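Transcriptional regulator, putative (Pseudomonas syringae pv. tomato, PDB 2R5F) probably binds a sugar through this domain and, as in other SorC-family regulators, probably controls transcription by binding DNA. Local coordinates at residues D35-S38 against I39-I43; L107-R110 against L111-L115; Y197-A200 against Q201-V205. All blocks are in the same frame, centred on the assembly; numbering follows the deposited sequence.

Contact 1 (D35-S38 against I39-I43); sequences DEES and IKQAI
Glu37 reaches forward along its own helix to Lys40 and Gln41, a worked example of an acidic side chain spanning i to i+3 and i+4 at once. Its CB leaves the backbone away from both partners, and CG stands anti to the backbone N (chi1 -179°), beside the carbonyl carbon. The chain then bends at CG (chi2 61°), which brings the carboxylate back over the next turn and divides its oxygens between two neighbours. OE1 lies against the aliphatic end of Lys40, 3.3 Å from CE, and forms a salt bridge with Lys40 NZ at 3.4 Å, whose hydrogen bond is weak. OE2 accepts a firmer hydrogen bond from Gln41 NE2 at 2.8 Å. The donor lies well above the carboxylate plane, whereas OE2 sits in the plane of the amide; the two groups are turned 71° apart. The other end of that amide, Gln41 OE1, is bonded to His76 NE2, so the group is held at both ends. All this occurs in the first turns of helix 36-54, which follows strand 24-28 in the alternating beta/alpha fold, and Asp35 is its N-cap. Asp35 OD2 turns its anti lone pair to Ser38 N at 3.0 Å and takes a weaker bond from Glu37 N at 3.2 Å. The buried Ile39 rests its CG1 3.2 Å from Asp35 O. Ser38 OG is bonded to Glu32 N in the preceding loop.

Contact 2 (L107-R110 against L111-L115); sequences LTQR and LATLL
With CG anti to the backbone N (chi1 -177°) and the chain bent at chi2 (52°), Gln109 folds its amide toward the next turn, where Thr113 turns OG1 back to meet it, anti to its own carbonyl carbon (chi1 -68°). The hydroxyl comes to lie 3.5 Å from Gln109 OE1 and 3.3 Å from Gln109 O. Both bonds are weak, and the single proton of Thr113 OG1 may serve either acceptor. Gln109 O is already taken by Thr113 N at 2.9 Å, the usual i to i+4 helical bond, so this carbonyl receives the threonine amide and, if the proton turns that way, its hydroxyl too. Ala112 CB lies off to one side of the amide plane, 4.0 Å from Gln109 OE1. At the next residue after Thr113, Leu114 packs its CG against Arg110 O at 3.6 Å. The nonpolar side faces other parts of the fold: Thr108, whose OG1 is bonded to Ala104 O, lies with Leu111 and Ala112 over Val89 of strand 88-94, while Leu107 and Leu114 meet Val74 of helix 68-75. Polar on one side and nonpolar on the other, helix 101-115 is the connecting helix of a beta-alpha-beta crossover between the parallel neighbouring strands 88-94 and 119-120.

Contact 3 (Y197-A200 against Q201-V205); sequences YFDA and QGKPV
Tyr197 and Val205 mark the open end of a small beta hairpin whose reversal is a type I turn, Asp199 to Gly202, combined with a G1 beta bulge. Three backbone hydrogen bonds define it. Val205 N gives to Tyr197 O at 2.9 Å. Nearer the bend, Asp199 N reaches Lys203 O at 2.8 Å, and Gly202 N closes the turn on Asp199 O. Phe198 and Pro204, between the first two, form a non-hydrogen-bonded pair. Gly202 has a positive phi (95°), at which a beta carbon would press on the preceding carbonyl oxygen.

Side-chain to backbone bonds converge on Asp199. Its CG occupies the crowded position between backbone N and carbonyl carbon (chi1 79°), which holds the carboxylate over the bend. OD1 accepts from Gln201 N at 2.8 Å, an Asx turn, and from Lys203 N at 3.2 Å; the two donors approach from opposite faces of the carboxylate plane.

Of charged contacts there is a long salt bridge, Asp199 OD2 to Lys203 NZ at 3.9 Å, with the lysine chain passing obliquely beside the carboxylate.

Among nonpolar contacts, the Phe198 ring lies obliquely to Gly202 CA and leads off to Ile193 and to Ala243 of helix 237-245. On the opposite face of the hairpin, Val205 CG2 touches Asp199 CB at 4.0 Å.

In the fold
From the N terminus the contacts come strictly in series, none nesting in or crossing another. Contact 1 opens helix 36-54, contact 2 occupies the C-terminal part of helix 101-115, and neither closes a loop; contact 3 does, turning the chain back after strand 196-198. Helix 68-75 connects the first two: Lys40 and Gln41 touch it from one helix, Leu107 and Leu114 from the other, though the contacts' centres are about 22 Å apart. Contact 3 lies on the opposite side of the chain's centre from contact 2, about 31 Å between centres, where the hairpin packs between strand 191-193 and helix 237-245, touching both.

Contact 1 (D35-S38 against I39-I43)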
ATOM      1  N   ASP A  35       9.691  17.858   0.082  1.00 43.42           N
ATOM      2  CA  ASP A  35       8.327  18.149   0.499  1.00 43.11           C
ATOM      3  C   ASP A  35       7.461  16.900   0.482  1.00 42.68           C
ATOM      4  O   ASP A  35       7.410  16.183  -0.521  1.00 42.25           O
ATOM      5  CB  ASP A  35       7.707  19.235  -0.387  1.00 43.12           C
ATOM      6  CG  ASP A  35       6.329  19.663   0.094  1.00 43.79           C
ATOM      7  OD1 ASP A  35       6.241  20.420   1.075  1.00 44.09           O
ATOM      8  OD2 ASP A  35       5.324  19.244  -0.509  1.00 44.94           O
ATOM      9  N   GLU A  36       6.776  16.655   1.602  1.00 42.62           N
ATOM     10  CA  GLU A  36       5.968  15.435   1.806  1.00 42.69           C
ATOM     11  C   GLU A  36       4.888  15.291   0.737  1.00 41.64           C
ATOM     12  O   GLU A  36       4.680  14.199   0.216  1.00 41.86           O
ATOM     13  CB  GLU A  36       5.314  15.423   3.198  1.00 42.98           C
ATOM     14  CG  GLU A  36       6.158  16.022   4.342  1.00 46.92           C
ATOM     15  CD  GLU A  36       7.055  14.997   5.060  1.00 51.45           C
ATOM     16  OE1 GLU A  36       7.065  15.015   6.313  1.00 52.50           O
ATOM     17  OE2 GLU A  36       7.745  14.184   4.392  1.00 51.99           O
ATOM     18  N   GLU A  37       4.212  16.394   0.415  1.00 40.53           N
ATOM     19  CA  GLU A  37       3.081  16.385  -0.532  1.00 39.58           C
ATOM     20  C   GLU A  37       3.553  16.211  -1.975  1.00 37.88           C
ATOM     21  O   GLU A  37       2.936  15.491  -2.756  1.00 36.05           O
ATOM     22  CB  GLU A  37       2.239  17.660  -0.383  1.00 40.23           C
ATOM     23  CG  GLU A  37       1.002  17.760  -1.313  1.00 43.49           C
ATOM     24  CD  GLU A  37      -0.044  16.634  -1.126  1.00 47.02           C
ATOM     25  OE1 GLU A  37       0.100  15.790  -0.205  1.00 47.61           O
ATOM     26  OE2 GLU A  37      -1.028  16.607  -1.910  1.00 48.14           O
ATOM     27  N   SER A  38       4.645  16.891  -2.322  1.00 36.74           N
ATOM     28  CA  SER A  38       5.263  16.702  -3.624  1.00 36.09           C
ATOM     29  C   SER A  38       5.717  15.251  -3.807  1.00 35.86           C
ATOM     30  O   SER A  38       5.557  14.681  -4.882  1.00 35.29           O
ATOM     31  CB  SER A  38       6.449  17.619  -3.809  1.00 35.50           C
ATOM     32  OG  SER A  38       6.960  17.424  -5.111  1.00 36.45           O
ATOM     33  N   ILE A  39       6.294  14.678  -2.749  1.00 35.96           N
ATOM     34  CA  ILE A  39       6.689  13.273  -2.723  1.00 36.09           C
ATOM     35  C   ILE A  39       5.496  12.325  -2.878  1.00 36.32           C
ATOM     36  O   ILE A  39       5.580  11.358  -3.624  1.00 36.33           O
ATOM     37  CB  ILE A  39       7.500  12.916  -1.448  1.00 35.95           C
ATOM     38  CG1 ILE A  39       8.910  13.512  -1.536  1.00 36.03           C
ATOM     39  CG2 ILE A  39       7.547  11.369  -1.249  1.00 37.47           C
ATOM     40  CD1 ILE A  39       9.659  13.550  -0.226  1.00 38.26           C
ATOM     41  N   LYS A  40       4.388  12.599  -2.189  1.00 37.30           N
ATOM     42  CA  LYS A  40       3.216  11.716  -2.274  1.00 37.75           C
ATOM     43  C   LYS A  40       2.651  11.703  -3.685  1.00 37.30           C
ATOM     44  O   LYS A  40       2.240  10.648  -4.163  1.00 36.25           O
ATOM     45  CB  LYS A  40       2.102  12.121  -1.314  1.00 38.75           C
ATOM     46  CG  LYS A  40       2.318  11.752   0.148  1.00 40.24           C
ATOM     47  CD  LYS A  40       0.990  11.835   0.908  1.00 40.17           C
ATOM     48  CE  LYS A  40       0.845  13.112   1.663  1.00 44.64           C
ATOM     49  NZ  LYS A  40      -0.569  13.314   2.035  1.00 46.02           N
ATOM     50  N   GLN A  41       2.676  12.868  -4.344  1.00 36.50           N
ATOM     51  CA  GLN A  41       2.095  13.032  -5.685  1.00 36.77           C
ATOM     52  C   GLN A  41       2.923  12.353  -6.774  1.00 36.09           C
ATOM     53  O   GLN A  41       2.360  11.814  -7.726  1.00 35.29           O
ATOM     54  CB  GLN A  41       1.911  14.522  -6.056  1.00 37.10           C
ATOM     55  CG  GLN A  41       0.809  15.331  -5.273  1.00 39.05           C
ATOM     56  CD  GLN A  41      -0.572  14.651  -5.216  1.00 40.57           C
ATOM     57  OE1 GLN A  41      -0.937  13.863  -6.082  1.00 41.23           O
ATOM     58  NE2 GLN A  41      -1.338  14.961  -4.169  1.00 41.22           N
ATOM     59  N   ALA A  42       4.253  12.432  -6.647  1.00 35.07           N
ATOM     60  CA  ALA A  42       5.176  11.701  -7.524  1.00 34.66           C
ATOM     61  C   ALA A  42       5.000  10.187  -7.374  1.00 34.25           C
ATOM     62  O   ALA A  42       4.971   9.464  -8.363  1.00 34.56           O
ATOM     63  CB  ALA A  42       6.659  12.125  -7.262  1.00 33.72           C
ATOM     64  N   ILE A  43       4.920   9.709  -6.134  1.00 34.68           N
ATOM     65  CA  ILE A  43       4.703   8.265  -5.873  1.00 34.36           C
ATOM     66  C   ILE A  43       3.341   7.818  -6.392  1.00 35.44           C
ATOM     67  O   ILE A  43       3.239   6.808  -7.115  1.00 35.78           O
ATOM     68  CB  ILE A  43       4.900   7.881  -4.368  1.00 34.28           C
ATOM     69  CG1 ILE A  43       6.381   8.032  -3.983  1.00 34.35           C
ATOM     70  CG2 ILE A  43       4.444   6.405  -4.097  1.00 33.13           C
ATOM     71  CD1 ILE A  43       6.596   8.154  -2.511  1.00 31.24           C
TER

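Contact 2 (L107-R110 against L111-L115)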
ATOM      1  N   LEU A 107     -12.884   5.738  -1.033  1.00 38.49           N
ATOM      2  CA  LEU A 107     -11.669   5.567  -1.839  1.00 38.28           C
ATOM      3  C   LEU A 107     -11.582   4.198  -2.487  1.00 37.30           C
ATOM      4  O   LEU A 107     -11.215   4.076  -3.656  1.00 37.61           O
ATOM      5  CB  LEU A 107     -10.426   5.824  -0.994  1.00 38.58           C
ATOM      6  CG  LEU A 107      -9.126   5.768  -1.794  1.00 39.46           C
ATOM      7  CD1 LEU A 107      -9.098   6.995  -2.691  1.00 39.32           C
ATOM      8  CD2 LEU A 107      -7.945   5.821  -0.840  1.00 42.45           C
ATOM      9  N   THR A 108     -11.918   3.172  -1.715  1.00 36.51           N
ATOM     10  CA  THR A 108     -11.933   1.788  -2.163  1.00 36.00           C
ATOM     11  C   THR A 108     -12.943   1.635  -3.288  1.00 36.10           C
ATOM     12  O   THR A 108     -12.668   0.968  -4.285  1.00 35.46           O
ATOM     13  CB  THR A 108     -12.356   0.852  -1.010  1.00 36.01           C
ATOM     14  OG1 THR A 108     -11.583   1.145   0.154  1.00 38.50           O
ATOM     15  CG2 THR A 108     -12.122  -0.595  -1.364  1.00 35.51           C
ATOM     16  N   GLN A 109     -14.119   2.240  -3.078  1.00 35.80           N
ATOM     17  CA  GLN A 109     -15.218   2.243  -4.041  1.00 35.60           C
ATOM     18  C   GLN A 109     -14.829   2.960  -5.334  1.00 34.81           C
ATOM     19  O   GLN A 109     -15.012   2.414  -6.423  1.00 34.07           O
ATOM     20  CB  GLN A 109     -16.490   2.847  -3.428  1.00 35.18           C
ATOM     21  CG  GLN A 109     -17.730   2.802  -4.385  1.00 36.75           C
ATOM     22  CD  GLN A 109     -18.004   1.415  -4.962  1.00 39.01           C
ATOM     23  OE1 GLN A 109     -17.656   1.109  -6.116  1.00 38.00           O
ATOM     24  NE2 GLN A 109     -18.613   0.562  -4.155  1.00 41.87           N
ATOM     25  N   ARG A 110     -14.259   4.158  -5.194  1.00 34.50           N
ATOM     26  CA  ARG A 110     -13.758   4.934  -6.323  1.00 35.05           C
ATOM     27  C   ARG A 110     -12.832   4.108  -7.195  1.00 34.64           C
ATOM     28  O   ARG A 110     -12.990   4.116  -8.383  1.00 35.45           O
ATOM     29  CB  ARG A 110     -13.026   6.175  -5.858  1.00 34.63           C
ATOM     30  CG  ARG A 110     -13.913   7.333  -5.576  1.00 37.12           C
ATOM     31  CD  ARG A 110     -13.135   8.461  -4.960  1.00 42.20           C
ATOM     32  NE  ARG A 110     -12.213   9.076  -5.911  1.00 46.04           N
ATOM     33  CZ  ARG A 110     -11.140   9.790  -5.560  1.00 49.38           C
ATOM     34  NH1 ARG A 110     -10.841   9.978  -4.277  1.00 49.96           N
ATOM     35  NH2 ARG A 110     -10.358  10.323  -6.490  1.00 49.50           N
ATOM     36  N   LEU A 111     -11.895   3.370  -6.597  1.00 35.63           N
ATOM     37  CA  LEU A 111     -10.951   2.512  -7.320  1.00 35.21           C
ATOM     38  C   LEU A 111     -11.615   1.352  -8.060  1.00 35.21           C
ATOM     39  O   LEU A 111     -11.238   1.026  -9.184  1.00 35.89           O
ATOM     40  CB  LEU A 111      -9.829   2.009  -6.390  1.00 36.00           C
ATOM     41  CG  LEU A 111      -8.779   1.139  -7.114  1.00 35.84           C
ATOM     42  CD1 LEU A 111      -8.096   1.951  -8.209  1.00 36.15           C
ATOM     43  CD2 LEU A 111      -7.757   0.453  -6.182  1.00 35.22           C
ATOM     44  N   ALA A 112     -12.616   0.737  -7.438  1.00 34.97           N
ATOM     45  CA  ALA A 112     -13.420  -0.286  -8.096  1.00 33.85           C
ATOM     46  C   ALA A 112     -14.190   0.285  -9.301  1.00 34.62           C
ATOM     47  O   ALA A 112     -14.337  -0.369 -10.352  1.00 33.94           O
ATOM     48  CB  ALA A 112     -14.344  -0.903  -7.102  1.00 34.58           C
ATOM     49  N   THR A 113     -14.677   1.512  -9.161  1.00 34.23           N
ATOM     50  CA  THR A 113     -15.389   2.165 -10.253  1.00 34.03           C
ATOM     51  C   THR A 113     -14.444   2.357 -11.427  1.00 34.77           C
ATOM     52  O   THR A 113     -14.762   1.951 -12.557  1.00 34.08           O
ATOM     53  CB  THR A 113     -16.066   3.459  -9.791  1.00 33.96           C
ATOM     54  OG1 THR A 113     -17.117   3.115  -8.888  1.00 33.12           O
ATOM     55  CG2 THR A 113     -16.684   4.242 -10.956  1.00 33.04           C
ATOM     56  N   LEU A 114     -13.273   2.924 -11.140  1.00 34.80           N
ATOM     57  CA  LEU A 114     -12.230   3.120 -12.137  1.00 36.97           C
ATOM     58  C   LEU A 114     -11.865   1.831 -12.898  1.00 36.97           C
ATOM     59  O   LEU A 114     -11.801   1.834 -14.137  1.00 38.47           O
ATOM     60  CB  LEU A 114     -10.983   3.747 -11.507  1.00 37.43           C
ATOM     61  CG  LEU A 114     -11.122   5.242 -11.203  1.00 38.96           C
ATOM     62  CD1 LEU A 114     -10.056   5.639 -10.213  1.00 38.10           C
ATOM     63  CD2 LEU A 114     -10.990   6.047 -12.462  1.00 41.01           C
ATOM     64  N   LEU A 115     -11.672   0.747 -12.154  1.00 36.52           N
ATOM     65  CA  LEU A 115     -11.305  -0.556 -12.711  1.00 36.42           C
ATOM     66  C   LEU A 115     -12.470  -1.365 -13.244  1.00 36.78           C
ATOM     67  O   LEU A 115     -12.271  -2.460 -13.789  1.00 37.16           O
ATOM     68  CB  LEU A 115     -10.488  -1.363 -11.676  1.00 36.26           C
ATOM     69  CG  LEU A 115      -9.220  -0.606 -11.226  1.00 36.97           C
ATOM     70  CD1 LEU A 115      -8.444  -1.342 -10.147  1.00 38.59           C
ATOM     71  CD2 LEU A 115      -8.323  -0.311 -12.419  1.00 37.91           C
TER

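Contact 3 (Y197-A200 against Q201-V205)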
ATOM      1  N   TYR A 197       1.602  -3.320  13.407  1.00 41.38           N
ATOM      2  CA  TYR A 197       2.910  -2.762  13.737  1.00 41.17           C
ATOM      3  C   TYR A 197       4.041  -3.783  13.692  1.00 40.42           C
ATOM      4  O   TYR A 197       3.832  -4.958  13.967  1.00 40.46           O
ATOM      5  CB  TYR A 197       2.835  -2.034  15.096  1.00 41.73           C
ATOM      6  CG  TYR A 197       2.055  -0.736  14.995  1.00 42.93           C
ATOM      7  CD1 TYR A 197       0.657  -0.714  15.085  1.00 44.25           C
ATOM      8  CD2 TYR A 197       2.709   0.462  14.766  1.00 43.89           C
ATOM      9  CE1 TYR A 197      -0.057   0.477  14.961  1.00 43.88           C
ATOM     10  CE2 TYR A 197       2.010   1.650  14.648  1.00 44.91           C
ATOM     11  CZ  TYR A 197       0.631   1.657  14.742  1.00 44.70           C
ATOM     12  OH  TYR A 197      -0.029   2.870  14.609  1.00 44.31           O
ATOM     13  N   PHE A 198       5.233  -3.322  13.331  1.00 39.36           N
ATOM     14  CA  PHE A 198       6.430  -4.160  13.247  1.00 38.13           C
ATOM     15  C   PHE A 198       7.648  -3.404  13.764  1.00 38.18           C
ATOM     16  O   PHE A 198       7.638  -2.170  13.855  1.00 37.40           O
ATOM     17  CB  PHE A 198       6.697  -4.638  11.815  1.00 37.91           C
ATOM     18  CG  PHE A 198       6.688  -3.537  10.788  1.00 37.69           C
ATOM     19  CD1 PHE A 198       7.783  -2.695  10.629  1.00 36.38           C
ATOM     20  CD2 PHE A 198       5.584  -3.338   9.986  1.00 38.84           C
ATOM     21  CE1 PHE A 198       7.776  -1.672   9.701  1.00 35.91           C
ATOM     22  CE2 PHE A 198       5.572  -2.309   9.029  1.00 39.52           C
ATOM     23  CZ  PHE A 198       6.661  -1.475   8.891  1.00 36.75           C
ATOM     24  N   ASP A 199       8.693  -4.153  14.095  1.00 37.83           N
ATOM     25  CA  ASP A 199       9.891  -3.558  14.656  1.00 38.77           C
ATOM     26  C   ASP A 199      10.917  -3.248  13.553  1.00 38.75           C
ATOM     27  O   ASP A 199      10.607  -3.393  12.344  1.00 37.13           O
ATOM     28  CB  ASP A 199      10.436  -4.386  15.854  1.00 39.32           C
ATOM     29  CG  ASP A 199      11.220  -5.638  15.443  1.00 40.60           C
ATOM     30  OD1 ASP A 199      11.557  -5.821  14.251  1.00 42.94           O
ATOM     31  OD2 ASP A 199      11.539  -6.433  16.352  1.00 41.28           O
ATOM     32  N   ALA A 200      12.107  -2.811  13.971  1.00 38.45           N
ATOM     33  CA  ALA A 200      13.157  -2.370  13.046  1.00 39.32           C
ATOM     34  C   ALA A 200      13.600  -3.454  12.063  1.00 39.79           C
ATOM     35  O   ALA A 200      14.103  -3.140  10.984  1.00 40.07           O
ATOM     36  CB  ALA A 200      14.356  -1.790  13.811  1.00 38.57           C
ATOM     37  N   GLN A 201      13.386  -4.721  12.426  1.00 40.65           N
ATOM     38  CA  GLN A 201      13.700  -5.834  11.526  1.00 41.38           C
ATOM     39  C   GLN A 201      12.483  -6.454  10.879  1.00 40.74           C
ATOM     40  O   GLN A 201      12.597  -7.422  10.152  1.00 41.04           O
ATOM     41  CB  GLN A 201      14.511  -6.905  12.238  1.00 41.90           C
ATOM     42  CG  GLN A 201      16.014  -6.623  12.241  1.00 45.35           C
ATOM     43  CD  GLN A 201      16.715  -7.349  13.351  1.00 49.58           C
ATOM     44  OE1 GLN A 201      16.062  -7.874  14.251  1.00 50.36           O
ATOM     45  NE2 GLN A 201      18.058  -7.385  13.305  1.00 51.13           N
ATOM     46  N   GLY A 202      11.316  -5.904  11.160  1.00 40.67           N
ATOM     47  CA  GLY A 202      10.109  -6.283  10.446  1.00 40.77           C
ATOM     48  C   GLY A 202       9.312  -7.348  11.154  1.00 40.84           C
ATOM     49  O   GLY A 202       8.376  -7.921  10.578  1.00 40.83           O
ATOM     50  N   LYS A 203       9.680  -7.607  12.404  1.00 40.50           N
ATOM     51  CA  LYS A 203       8.972  -8.568  13.256  1.00 40.34           C
ATOM     52  C   LYS A 203       7.736  -7.886  13.842  1.00 39.82           C
ATOM     53  O   LYS A 203       7.843  -6.787  14.367  1.00 39.42           O
ATOM     54  CB  LYS A 203       9.905  -9.038  14.390  1.00 39.97           C
ATOM     55  CG  LYS A 203       9.230  -9.972  15.424  1.00 41.59           C
ATOM     56  CD  LYS A 203       9.995 -10.048  16.758  1.00 42.64           C
ATOM     57  CE  LYS A 203       9.646  -8.871  17.687  1.00 47.06           C
ATOM     58  NZ  LYS A 203      10.342  -8.956  19.009  1.00 48.82           N
ATOM     59  N   PRO A 204       6.552  -8.534  13.773  1.00 40.18           N
ATOM     60  CA  PRO A 204       5.334  -7.913  14.327  1.00 40.07           C
ATOM     61  C   PRO A 204       5.399  -7.569  15.830  1.00 40.10           C
ATOM     62  O   PRO A 204       5.990  -8.320  16.610  1.00 40.19           O
ATOM     63  CB  PRO A 204       4.249  -8.965  14.044  1.00 40.00           C
ATOM     64  CG  PRO A 204       4.769  -9.725  12.860  1.00 39.45           C
ATOM     65  CD  PRO A 204       6.251  -9.832  13.143  1.00 40.34           C
ATOM     66  N   VAL A 205       4.819  -6.423  16.207  1.00 40.18           N
ATOM     67  CA  VAL A 205       4.675  -6.012  17.621  1.00 40.12           C
ATOM     68  C   VAL A 205       3.211  -5.692  17.871  1.00 40.43           C
ATOM     69  O   VAL A 205       2.382  -6.584  17.962  1.00 41.13           O
ATOM     70  CB  VAL A 205       5.460  -4.720  17.966  1.00 40.58           C
ATOM     71  CG1 VAL A 205       5.158  -4.276  19.407  1.00 38.09           C
ATOM     72  CG2 VAL A 205       6.967  -4.870  17.726  1.00 39.31           C
TER